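Local atomic coordinates of 2-c-methyl-d-erythritol 2,4-cyclodiphosphate synthase (Plasmodium falciparum, PDB entry 4C81), a protein that catalyses the conversion of 4-diphosphocytidyl-2-C-methyl-D-erythritol 2-phosphate to 2-C-methyl-D-erythritol 2,4-cyclodiphosphate, releasing CMP, in the non-mevalonate route to isoprenoid precursors. Residues I10-D15 with F174-L179; D63-S68 with K139-V144; H67-S72 with I100-A105; S72-L77 with R106-K111. The protein carries 1 engineered substitution. All coordinates share one frame; numbering follows the deposited sequence.

Overall arrangement
Helix 64-77 ties the four contacts together. Contact 1 pairs two strands of the sheet on which this helix lies; contact 2 sets its first turns beside helix 130-145, and contacts 3 and 4 follow it along helix 97-111. The centres of contacts 2 and 3, sharing His67 and Ser68, are about 8 Å apart, as are those of contacts 3 and 4, sharing Ser72. Contacts 1 and 2, centres about 12 Å apart, meet at the zinc ion: Asp15 OD2 and His67 ND1, both ligands, are 3.2 Å apart. Asp15 also lines the CDP pocket; contact 4 is apolar packing at the C-terminal part of the helix, its Leu74 side chain about 8 Å from a bound CDP.

Contact 1. Residues I10-D15 with F174-L179; sequences IGQGYD and FANILL. With ZN (zinc ion), chain B.
Ala175 O receives the N-H of Gly13 at 2.7 Å, in its carbonyl plane, and also touches Gln12 CA at 3.2 Å in a CA-H...O contact. The return bond, Ala175 N to Gly13 O, and the reciprocal pair between Gly11 and Ile177 complete two hydrogen-bonded antiparallel pairs. Glycine suits both places: with no side chain at Gly11, Ile177 CG2 can settle 3.9 Å from Gly11 CA, and the backbone of Gly13 can come close to Ser72 on helix 64-77.

On the face opposite Ala175 and Ile177 lie Ile10, Gln12, Tyr14, Phe174, Asn176 and Leu178. The extended Gln12 runs beside Asn176, and its NE2 makes a weak bond to Asn176 OD1 at 3.3 Å. Stronger partners lie across the trimer: Asn176 of the second subunit for Gln12 OE1, and Gln12 of the third for Asn176 ND2. Tyr14 CD1 sits over one face of the Phe174 ring, 3.6 Å from CZ, with the planes inclined at 53°.

Asp15 OD2 binds zinc at 2.0 Å, alongside His17 and His67. Helix 64-77 packs on the Ala175 and Ile177 face, strand 114-124 borders strand 170-181, and the opposite face meets the neighbouring subunits.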
# COMPACT_ATOMS: atom_id res chain seq x y z
N ILE A 10 -4.10 -10.74 5.64
CA ILE A 10 -4.05 -9.45 4.97
C ILE A 10 -3.75 -9.65 3.49
O ILE A 10 -2.95 -10.51 3.10
CB ILE A 10 -2.95 -8.52 5.60
CG1 ILE A 10 -3.01 -7.11 5.00
CG2 ILE A 10 -1.57 -9.11 5.40
CD1 ILE A 10 -2.14 -6.11 5.74
N GLY A 11 -4.41 -8.84 2.66
CA GLY A 11 -4.14 -8.82 1.23
C GLY A 11 -4.08 -7.40 0.70
O GLY A 11 -4.80 -6.52 1.16
N GLN A 12 -3.20 -7.19 -0.28
CA GLN A 12 -3.14 -5.94 -1.02
C GLN A 12 -3.10 -6.23 -2.50
O GLN A 12 -2.26 -6.99 -2.96
CB GLN A 12 -1.91 -5.13 -0.64
CG GLN A 12 -1.86 -3.77 -1.31
CD GLN A 12 -0.62 -3.01 -0.99
OE1 GLN A 12 0.47 -3.35 -1.45
NE2 GLN A 12 -0.76 -1.96 -0.18
N GLY A 13 -4.02 -5.63 -3.24
CA GLY A 13 -4.06 -5.75 -4.68
C GLY A 13 -3.68 -4.42 -5.30
O GLY A 13 -3.96 -3.36 -4.74
N TYR A 14 -2.98 -4.49 -6.43
CA TYR A 14 -2.61 -3.31 -7.19
C TYR A 14 -3.01 -3.52 -8.64
O TYR A 14 -2.91 -4.63 -9.17
CB TYR A 14 -1.11 -3.07 -7.08
CG TYR A 14 -0.60 -2.06 -8.09
CD1 TYR A 14 -0.74 -0.70 -7.87
CD2 TYR A 14 0.02 -2.49 -9.26
CE1 TYR A 14 -0.27 0.22 -8.79
CE2 TYR A 14 0.50 -1.58 -10.19
CZ TYR A 14 0.35 -0.22 -9.95
OH TYR A 14 0.82 0.68 -10.87
N ASP A 15 -3.46 -2.45 -9.29
CA ASP A 15 -3.67 -2.49 -10.73
C ASP A 15 -3.49 -1.10 -11.32
O ASP A 15 -3.64 -0.08 -10.63
CB ASP A 15 -5.06 -3.04 -11.06
CG ASP A 15 -5.19 -3.47 -12.51
OD1 ASP A 15 -4.16 -3.71 -13.19
OD2 ASP A 15 -6.34 -3.57 -12.98
N PHE A 174 -5.12 0.70 -5.34
CA PHE A 174 -4.64 -0.18 -4.28
C PHE A 174 -5.84 -0.65 -3.48
O PHE A 174 -6.59 0.16 -2.96
CB PHE A 174 -3.68 0.55 -3.35
CG PHE A 174 -2.36 0.86 -3.97
CD1 PHE A 174 -2.20 1.98 -4.78
CD2 PHE A 174 -1.26 0.03 -3.75
CE1 PHE A 174 -0.98 2.27 -5.36
CE2 PHE A 174 -0.03 0.33 -4.33
CZ PHE A 174 0.11 1.44 -5.14
N ALA A 175 -6.04 -1.96 -3.40
CA ALA A 175 -7.13 -2.54 -2.63
C ALA A 175 -6.53 -3.28 -1.45
O ALA A 175 -5.65 -4.12 -1.63
CB ALA A 175 -7.95 -3.48 -3.49
N ASN A 176 -7.00 -2.97 -0.24
CA ASN A 176 -6.50 -3.57 0.99
C ASN A 176 -7.63 -4.30 1.69
O ASN A 176 -8.71 -3.73 1.88
CB ASN A 176 -5.94 -2.50 1.91
CG ASN A 176 -4.88 -1.66 1.24
OD1 ASN A 176 -3.69 -1.96 1.34
ND2 ASN A 176 -5.31 -0.63 0.53
N ILE A 177 -7.39 -5.54 2.07
CA ILE A 177 -8.45 -6.39 2.61
C ILE A 177 -7.97 -7.23 3.79
O ILE A 177 -6.78 -7.55 3.90
CB ILE A 177 -8.99 -7.31 1.49
CG1 ILE A 177 -10.38 -7.85 1.86
CG2 ILE A 177 -8.01 -8.42 1.15
CD1 ILE A 177 -11.09 -8.47 0.69
N LEU A 178 -8.90 -7.55 4.69
CA LEU A 178 -8.67 -8.53 5.73
C LEU A 178 -9.64 -9.68 5.51
O LEU A 178 -10.82 -9.45 5.24
CB LEU A 178 -8.92 -7.95 7.12
CG LEU A 178 -7.88 -6.96 7.64
CD1 LEU A 178 -8.37 -6.37 8.95
CD2 LEU A 178 -6.50 -7.60 7.81
N LEU A 179 -9.14 -10.90 5.59
CA LEU A 179 -9.98 -12.09 5.62
C LEU A 179 -9.96 -12.68 7.02
O LEU A 179 -8.90 -12.89 7.61
CB LEU A 179 -9.49 -13.12 4.61
CG LEU A 179 -9.36 -12.64 3.16
CD1 LEU A 179 -8.85 -13.76 2.29
CD2 LEU A 179 -10.68 -12.09 2.62
ZN ZN B . -6.60 -4.72 -14.61
O HOH W 1 -5.57 -6.22 -14.52

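Contact 2. Residues D63-S68 with K139-V144; sequences DIIYHS and KNISTV. With ZN (zinc ion), chain B.
Tyr66 and Ile141 bring the two helices nearest, with CA atoms 8.0 Å apart. The segment axes approach to only 11.9 Å, at 33° between their N-to-C directions, so long side chains must span the gap. Tyr66 does most of this. Its CG is anti to the carbonyl carbon (chi1 -80°), and the ring reaches across until Tyr66 OH lies 3.2 Å from Asn140 CB. Ile141 CG1 meets the ring at its edge, 4.2 Å from Tyr66 CE1, as the two side chains slide past each other in opposite directions. A large aromatic group suits this place, being long enough to bridge the helices while its hydroxyl ends at a partly exposed border. Deeper in, Ile65 and Ile141 cross at about a right angle, Ile65 CG2 to Ile141 CD1 4.1 Å, a branched apolar pair suited to the buried side.

Asp63 is the N-cap of helix 64-77. Its OD1 takes the N-H of Tyr66 at 3.0 Å, nearly straight but from above the carboxylate plane, and also accepts from Gly47 N. Asn140 ND2 binds Gly47 O, so one turn is tied to both helices.

One face of the His67 imidazole lies over Asp63 O. His67 ND1 binds the zinc ion at 2.1 Å, while NE2 pairs with Ser98 OG, a second-shell bond that probably helps fix the ring's rotation. A capped helix start that presents a metal-binding histidine beside the sheet, completing a site with Asp15 and His17, belongs to the zinc centre of the IspF (YgbB) fold.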
# COMPACT_ATOMS: atom_id res chain seq x y z
N ASP A 63 -11.01 -2.37 -15.53
CA ASP A 63 -11.60 -2.07 -14.23
C ASP A 63 -10.59 -2.30 -13.10
O ASP A 63 -10.56 -3.36 -12.47
CB ASP A 63 -12.87 -2.91 -14.01
CG ASP A 63 -13.72 -2.40 -12.86
OD1 ASP A 63 -13.17 -1.87 -11.86
OD2 ASP A 63 -14.96 -2.52 -12.94
N ILE A 64 -9.77 -1.28 -12.84
CA ILE A 64 -8.72 -1.36 -11.82
C ILE A 64 -9.26 -1.73 -10.43
O ILE A 64 -8.56 -2.37 -9.65
CB ILE A 64 -7.87 -0.06 -11.73
CG1 ILE A 64 -8.75 1.18 -11.52
CG2 ILE A 64 -6.99 0.10 -12.98
CD1 ILE A 64 -7.98 2.46 -11.26
N ILE A 65 -10.49 -1.32 -10.13
CA ILE A 65 -11.07 -1.61 -8.82
C ILE A 65 -11.38 -3.10 -8.67
O ILE A 65 -10.92 -3.75 -7.73
CB ILE A 65 -12.34 -0.75 -8.56
CG1 ILE A 65 -11.96 0.73 -8.44
CG2 ILE A 65 -13.05 -1.21 -7.30
CD1 ILE A 65 -13.15 1.64 -8.18
N TYR A 66 -12.16 -3.64 -9.61
CA TYR A 66 -12.47 -5.07 -9.56
C TYR A 66 -11.23 -5.95 -9.63
O TYR A 66 -11.12 -6.94 -8.89
CB TYR A 66 -13.45 -5.46 -10.68
CG TYR A 66 -14.92 -5.16 -10.43
CD1 TYR A 66 -15.38 -4.69 -9.20
CD2 TYR A 66 -15.87 -5.40 -11.42
CE1 TYR A 66 -16.73 -4.44 -8.98
CE2 TYR A 66 -17.22 -5.15 -11.21
CZ TYR A 66 -17.64 -4.67 -9.99
OH TYR A 66 -18.97 -4.42 -9.77
N HIS A 67 -10.28 -5.60 -10.50
CA HIS A 67 -9.06 -6.38 -10.66
C HIS A 67 -8.21 -6.35 -9.40
O HIS A 67 -7.73 -7.39 -8.94
CB HIS A 67 -8.25 -5.92 -11.88
CG HIS A 67 -9.00 -5.98 -13.17
ND1 HIS A 67 -8.51 -5.44 -14.34
CD2 HIS A 67 -10.21 -6.50 -13.48
CE1 HIS A 67 -9.38 -5.63 -15.31
NE2 HIS A 67 -10.42 -6.27 -14.81
N SER A 68 -8.02 -5.16 -8.82
CA SER A 68 -7.22 -5.04 -7.60
C SER A 68 -7.88 -5.74 -6.41
O SER A 68 -7.20 -6.33 -5.59
CB SER A 68 -6.93 -3.57 -7.27
OG SER A 68 -8.09 -2.89 -6.87
N LYS A 139 -22.20 -0.33 -3.89
CA LYS A 139 -23.34 -1.22 -4.12
C LYS A 139 -22.93 -2.40 -5.00
O LYS A 139 -23.29 -3.55 -4.71
CB LYS A 139 -24.50 -0.45 -4.78
CG LYS A 139 -25.77 -1.28 -4.97
CD LYS A 139 -26.91 -0.44 -5.52
CE LYS A 139 -28.15 -1.28 -5.76
NZ LYS A 139 -29.28 -0.47 -6.30
N ASN A 140 -22.18 -2.12 -6.06
CA ASN A 140 -21.70 -3.15 -6.98
C ASN A 140 -20.76 -4.15 -6.29
O ASN A 140 -20.91 -5.35 -6.46
CB ASN A 140 -20.99 -2.52 -8.18
CG ASN A 140 -21.95 -1.84 -9.14
OD1 ASN A 140 -23.17 -1.97 -9.03
ND2 ASN A 140 -21.39 -1.10 -10.09
N ILE A 141 -19.81 -3.63 -5.51
CA ILE A 141 -18.87 -4.50 -4.78
C ILE A 141 -19.60 -5.38 -3.76
O ILE A 141 -19.30 -6.57 -3.63
CB ILE A 141 -17.78 -3.67 -4.07
CG1 ILE A 141 -16.87 -2.98 -5.09
CG2 ILE A 141 -16.94 -4.56 -3.15
CD1 ILE A 141 -16.01 -1.89 -4.49
N SER A 142 -20.56 -4.79 -3.04
CA SER A 142 -21.34 -5.52 -2.04
C SER A 142 -22.12 -6.67 -2.68
O SER A 142 -22.21 -7.76 -2.12
CB SER A 142 -22.29 -4.58 -1.30
OG SER A 142 -23.21 -3.97 -2.18
N THR A 143 -22.66 -6.42 -3.87
CA THR A 143 -23.44 -7.42 -4.59
C THR A 143 -22.58 -8.58 -5.10
O THR A 143 -22.94 -9.75 -4.91
CB THR A 143 -24.17 -6.79 -5.80
OG1 THR A 143 -25.04 -5.74 -5.34
CG2 THR A 143 -25.00 -7.83 -6.55
N VAL A 144 -21.45 -8.26 -5.72
CA VAL A 144 -20.60 -9.27 -6.36
C VAL A 144 -19.82 -10.10 -5.33
O VAL A 144 -19.49 -11.26 -5.60
CB VAL A 144 -19.61 -8.63 -7.36
CG1 VAL A 144 -18.86 -9.71 -8.13
CG2 VAL A 144 -20.34 -7.71 -8.33
ZN ZN B . -6.60 -4.72 -14.61
O HOH W 1 -5.57 -6.22 -14.52

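Contact 3. Residues H67-S72 with I100-A105; sequences HSIVDS and IFLRYA. With ZN (zinc ion), chain B.
Val70 turns its two methyls to different partners: with chi1 at 171°, Val70 CG1 is directed to Ala105 CB, 4.4 Å away, while CG2, lying beside the backbone N, is turned to Phe101. Phe101 CB is 4.0 Å from Val70 CG2. The modelled separation of Val70 CG2 and Leu102 CD2 is too short to interpret.

The small alanine and the compact valine suit helices that run close together. Val70 CA and Leu102 CA are 5.9 Å apart, and the axes of the two segments approach to 9.5 Å at 27°. This is near-parallel helix packing in the helical layer on one side of the IspF sheet, where helix 97-111 lies against helix 64-77. Helix 130-145 joins from the side of Ile69 and Leu102: Ile69 CG2 meets Leu102 CD1 at 4.1 Å, the side chains crossing at about a right angle, and both residues also touch Leu145. Ile82 of helix 82-85 also touches Val70 and Phe101, whose ring meets that of Phe86.

The buried Ser72 OG donates to Ile69 O at 2.7 Å, folding the hydroxyl back onto its own preceding turn.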
# COMPACT_ATOMS: atom_id res chain seq x y z
N HIS A 67 -10.28 -5.60 -10.50
CA HIS A 67 -9.06 -6.38 -10.66
C HIS A 67 -8.21 -6.35 -9.40
O HIS A 67 -7.73 -7.39 -8.94
CB HIS A 67 -8.25 -5.92 -11.88
CG HIS A 67 -9.00 -5.98 -13.17
ND1 HIS A 67 -8.51 -5.44 -14.34
CD2 HIS A 67 -10.21 -6.50 -13.48
CE1 HIS A 67 -9.38 -5.63 -15.31
NE2 HIS A 67 -10.42 -6.27 -14.81
N SER A 68 -8.02 -5.16 -8.82
CA SER A 68 -7.22 -5.04 -7.60
C SER A 68 -7.88 -5.74 -6.41
O SER A 68 -7.20 -6.33 -5.59
CB SER A 68 -6.93 -3.57 -7.27
OG SER A 68 -8.09 -2.89 -6.87
N ILE A 69 -9.21 -5.68 -6.33
CA ILE A 69 -9.95 -6.41 -5.30
C ILE A 69 -9.70 -7.92 -5.42
O ILE A 69 -9.40 -8.58 -4.42
CB ILE A 69 -11.46 -6.11 -5.34
CG1 ILE A 69 -11.74 -4.70 -4.82
CG2 ILE A 69 -12.24 -7.12 -4.49
CD1 ILE A 69 -13.13 -4.19 -5.15
N VAL A 70 -9.81 -8.46 -6.63
CA VAL A 70 -9.55 -9.88 -6.87
C VAL A 70 -8.14 -10.27 -6.42
O VAL A 70 -7.97 -11.22 -5.66
CB VAL A 70 -9.76 -10.27 -8.34
CG1 VAL A 70 -9.27 -11.69 -8.60
CG2 VAL A 70 -11.22 -10.16 -8.70
N ASP A 71 -7.14 -9.51 -6.85
CA ASP A 71 -5.76 -9.84 -6.49
C ASP A 71 -5.46 -9.62 -5.00
O ASP A 71 -4.56 -10.26 -4.46
CB ASP A 71 -4.76 -9.09 -7.38
CG ASP A 71 -4.61 -9.75 -8.75
OD1 ASP A 71 -4.95 -10.95 -8.90
OD2 ASP A 71 -4.13 -9.07 -9.68
N SER A 72 -6.23 -8.76 -4.34
CA SER A 72 -6.09 -8.60 -2.89
C SER A 72 -6.56 -9.86 -2.17
O SER A 72 -5.92 -10.33 -1.23
CB SER A 72 -6.83 -7.36 -2.36
OG SER A 72 -8.22 -7.58 -2.18
N ILE A 100 -16.29 -13.01 -13.94
CA ILE A 100 -15.80 -14.37 -13.78
C ILE A 100 -14.75 -14.45 -12.67
O ILE A 100 -14.75 -15.38 -11.86
CB ILE A 100 -15.22 -14.93 -15.10
CG1 ILE A 100 -16.33 -15.14 -16.14
CG2 ILE A 100 -14.48 -16.24 -14.87
CD1 ILE A 100 -15.82 -15.37 -17.55
N PHE A 101 -13.85 -13.46 -12.62
CA PHE A 101 -12.78 -13.44 -11.61
C PHE A 101 -13.29 -13.09 -10.21
O PHE A 101 -12.79 -13.63 -9.23
CB PHE A 101 -11.67 -12.46 -12.00
CG PHE A 101 -11.02 -12.74 -13.34
CD1 PHE A 101 -10.79 -14.05 -13.76
CD2 PHE A 101 -10.65 -11.69 -14.17
CE1 PHE A 101 -10.19 -14.30 -14.99
CE2 PHE A 101 -10.05 -11.94 -15.39
CZ PHE A 101 -9.82 -13.24 -15.81
N LEU A 102 -14.25 -12.18 -10.13
CA LEU A 102 -14.82 -11.79 -8.84
C LEU A 102 -15.63 -12.93 -8.22
O LEU A 102 -15.62 -13.11 -7.00
CB LEU A 102 -15.70 -10.54 -8.97
CG LEU A 102 -15.00 -9.18 -8.85
CD1 LEU A 102 -14.45 -8.96 -7.44
CD2 LEU A 102 -13.90 -9.01 -9.88
N ARG A 103 -16.34 -13.70 -9.05
CA ARG A 103 -17.09 -14.86 -8.54
C ARG A 103 -16.14 -15.97 -8.10
O ARG A 103 -16.41 -16.65 -7.11
CB ARG A 103 -18.13 -15.37 -9.54
CG ARG A 103 -17.60 -16.13 -10.76
CD ARG A 103 -18.64 -17.12 -11.29
NE ARG A 103 -19.93 -16.49 -11.54
CZ ARG A 103 -20.27 -15.85 -12.66
NH1 ARG A 103 -19.42 -15.74 -13.68
NH2 ARG A 103 -21.48 -15.31 -12.77
N TYR A 104 -15.04 -16.15 -8.82
CA TYR A 104 -14.00 -17.11 -8.42
C TYR A 104 -13.46 -16.73 -7.04
O TYR A 104 -13.37 -17.57 -6.15
CB TYR A 104 -12.85 -17.16 -9.43
CG TYR A 104 -11.65 -17.96 -8.95
CD1 TYR A 104 -11.66 -19.35 -9.00
CD2 TYR A 104 -10.53 -17.33 -8.41
CE1 TYR A 104 -10.57 -20.10 -8.55
CE2 TYR A 104 -9.44 -18.06 -7.95
CZ TYR A 104 -9.47 -19.45 -8.02
OH TYR A 104 -8.40 -20.18 -7.57
N ALA A 105 -13.12 -15.45 -6.88
CA ALA A 105 -12.57 -14.95 -5.62
C ALA A 105 -13.54 -15.12 -4.46
O ALA A 105 -13.14 -15.54 -3.37
CB ALA A 105 -12.16 -13.49 -5.76
ZN ZN B . -6.60 -4.72 -14.61
O HOH W 1 -5.57 -6.22 -14.52

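Contact 4. Residues S72-L77 with R106-K111; sequences SILGAL and RLLIYK
Ile73 opens the packing by crossing Ile109 at about a right angle. With chi1 at -68°, its CG2 is anti to the backbone N and presses on Ile109 CG1 at 3.5 Å, tighter than usual for two carbons. Its other branch takes part as well: Ile73 CD1 lies 3.7 Å from Ile109 CD1. Ile73 uses both branches, whereas Ile109 meets them with its longer arm, CG1 and CD1.

Leu74 starts out pointing away from helix 97-111, yet one of its methyls returns to it. In the conformer described, Leu74 CD2 comes to 3.4 Å from Leu108 CD2; as Leu74 is modelled in two conformers, the closeness of this pair is doubtful.

Leu77, one turn after Ile73, points at the partner helix. It reaches Leu108 tip to tip, its CD1 lying 3.6 Å from Leu108 CG, and the same methyl is 4.2 Å from Ile109 CG1. Leu108 extends to receive it, its CG anti to the backbone N (chi1 174°). A leucine suits this buried position, since its branched end lets one methyl touch both Leu108 and Ile109.

No hydrogen bond crosses the interface, and all five residues are buried, so the join is purely apolar. The axes are 10.2 Å apart at closest approach and inclined at 26°, so the helices run side by side. The sheet packs against these helices: Ile73 touches Ile177 and Leu77 touches Leu179 on strand 170-181, while Ile109 reaches Tyr114 and Ile116 on strand 114-124.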
# COMPACT_ATOMS: atom_id res chain seq x y z
N SER A 72 -6.23 -8.76 -4.34
CA SER A 72 -6.09 -8.60 -2.89
C SER A 72 -6.56 -9.86 -2.17
O SER A 72 -5.92 -10.33 -1.23
CB SER A 72 -6.83 -7.36 -2.36
OG SER A 72 -8.22 -7.58 -2.18
N ILE A 73 -7.68 -10.42 -2.63
CA ILE A 73 -8.21 -11.67 -2.10
C ILE A 73 -7.27 -12.85 -2.36
O ILE A 73 -6.96 -13.62 -1.45
CB ILE A 73 -9.62 -11.96 -2.68
CG1 ILE A 73 -10.63 -10.93 -2.17
CG2 ILE A 73 -10.08 -13.38 -2.32
CD1 ILE A 73 -11.94 -10.94 -2.91
N LEU A 74 -6.83 -13.00 -3.61
CA LEU A 74 -5.89 -14.06 -3.97
C LEU A 74 -4.60 -13.91 -3.17
O LEU A 74 -4.07 -14.88 -2.63
CB LEU A 74 -5.57 -14.02 -5.47
CG LEU A 74 -6.74 -14.40 -6.39
CD1 LEU A 74 -6.35 -14.27 -7.85
CD2 LEU A 74 -7.20 -15.81 -6.08
N GLY A 75 -4.11 -12.68 -3.09
CA GLY A 75 -2.89 -12.39 -2.33
C GLY A 75 -3.02 -12.77 -0.87
O GLY A 75 -2.11 -13.38 -0.29
N ALA A 76 -4.15 -12.42 -0.27
CA ALA A 76 -4.41 -12.74 1.13
C ALA A 76 -4.36 -14.25 1.41
O ALA A 76 -3.86 -14.67 2.45
CB ALA A 76 -5.76 -12.18 1.56
N LEU A 77 -4.87 -15.04 0.46
CA LEU A 77 -4.97 -16.49 0.62
C LEU A 77 -3.75 -17.25 0.11
O LEU A 77 -3.66 -18.47 0.28
CB LEU A 77 -6.23 -17.00 -0.08
CG LEU A 77 -7.54 -16.53 0.55
CD1 LEU A 77 -8.72 -16.73 -0.40
CD2 LEU A 77 -7.79 -17.25 1.88
N ARG A 106 -14.82 -14.80 -4.68
CA ARG A 106 -15.85 -14.97 -3.66
C ARG A 106 -15.93 -16.43 -3.24
O ARG A 106 -15.93 -16.74 -2.05
CB ARG A 106 -17.21 -14.50 -4.18
CG ARG A 106 -18.33 -14.61 -3.15
CD ARG A 106 -19.65 -14.09 -3.71
NE ARG A 106 -20.08 -14.84 -4.89
CZ ARG A 106 -20.68 -16.03 -4.87
NH1 ARG A 106 -20.92 -16.66 -3.72
NH2 ARG A 106 -21.03 -16.62 -6.01
N LEU A 107 -15.99 -17.33 -4.22
CA LEU A 107 -16.12 -18.76 -3.94
C LEU A 107 -14.84 -19.36 -3.35
O LEU A 107 -14.91 -20.32 -2.58
CB LEU A 107 -16.53 -19.52 -5.21
CG LEU A 107 -17.94 -19.18 -5.71
CD1 LEU A 107 -18.17 -19.69 -7.13
CD2 LEU A 107 -18.99 -19.74 -4.75
N LEU A 108 -13.69 -18.79 -3.69
CA LEU A 108 -12.41 -19.20 -3.11
C LEU A 108 -12.36 -18.89 -1.61
O LEU A 108 -11.92 -19.72 -0.82
CB LEU A 108 -11.25 -18.50 -3.82
CG LEU A 108 -9.84 -18.70 -3.25
CD1 LEU A 108 -9.37 -20.14 -3.44
CD2 LEU A 108 -8.87 -17.74 -3.91
N ILE A 109 -12.80 -17.69 -1.24
CA ILE A 109 -12.88 -17.28 0.16
C ILE A 109 -13.77 -18.25 0.94
O ILE A 109 -13.42 -18.68 2.03
CB ILE A 109 -13.45 -15.85 0.30
CG1 ILE A 109 -12.44 -14.81 -0.18
CG2 ILE A 109 -13.81 -15.55 1.75
CD1 ILE A 109 -13.01 -13.41 -0.31
N TYR A 110 -14.91 -18.60 0.34
CA TYR A 110 -15.87 -19.50 0.96
C TYR A 110 -15.31 -20.91 1.14
O TYR A 110 -15.41 -21.48 2.23
CB TYR A 110 -17.16 -19.57 0.14
CG TYR A 110 -18.25 -20.35 0.83
CD1 TYR A 110 -19.15 -19.72 1.69
CD2 TYR A 110 -18.39 -21.72 0.62
CE1 TYR A 110 -20.15 -20.44 2.33
CE2 TYR A 110 -19.38 -22.45 1.26
CZ TYR A 110 -20.26 -21.80 2.11
OH TYR A 110 -21.25 -22.52 2.74
N LYS A 111 -14.70 -21.46 0.09
CA LYS A 111 -14.18 -22.83 0.17
C LYS A 111 -12.95 -22.95 1.08
O LYS A 111 -12.62 -24.05 1.53
CB LYS A 111 -13.90 -23.40 -1.23
CG LYS A 111 -12.58 -23.01 -1.87
CD LYS A 111 -12.57 -23.38 -3.35
CE LYS A 111 -11.17 -23.29 -3.95
NZ LYS A 111 -11.20 -23.24 -5.44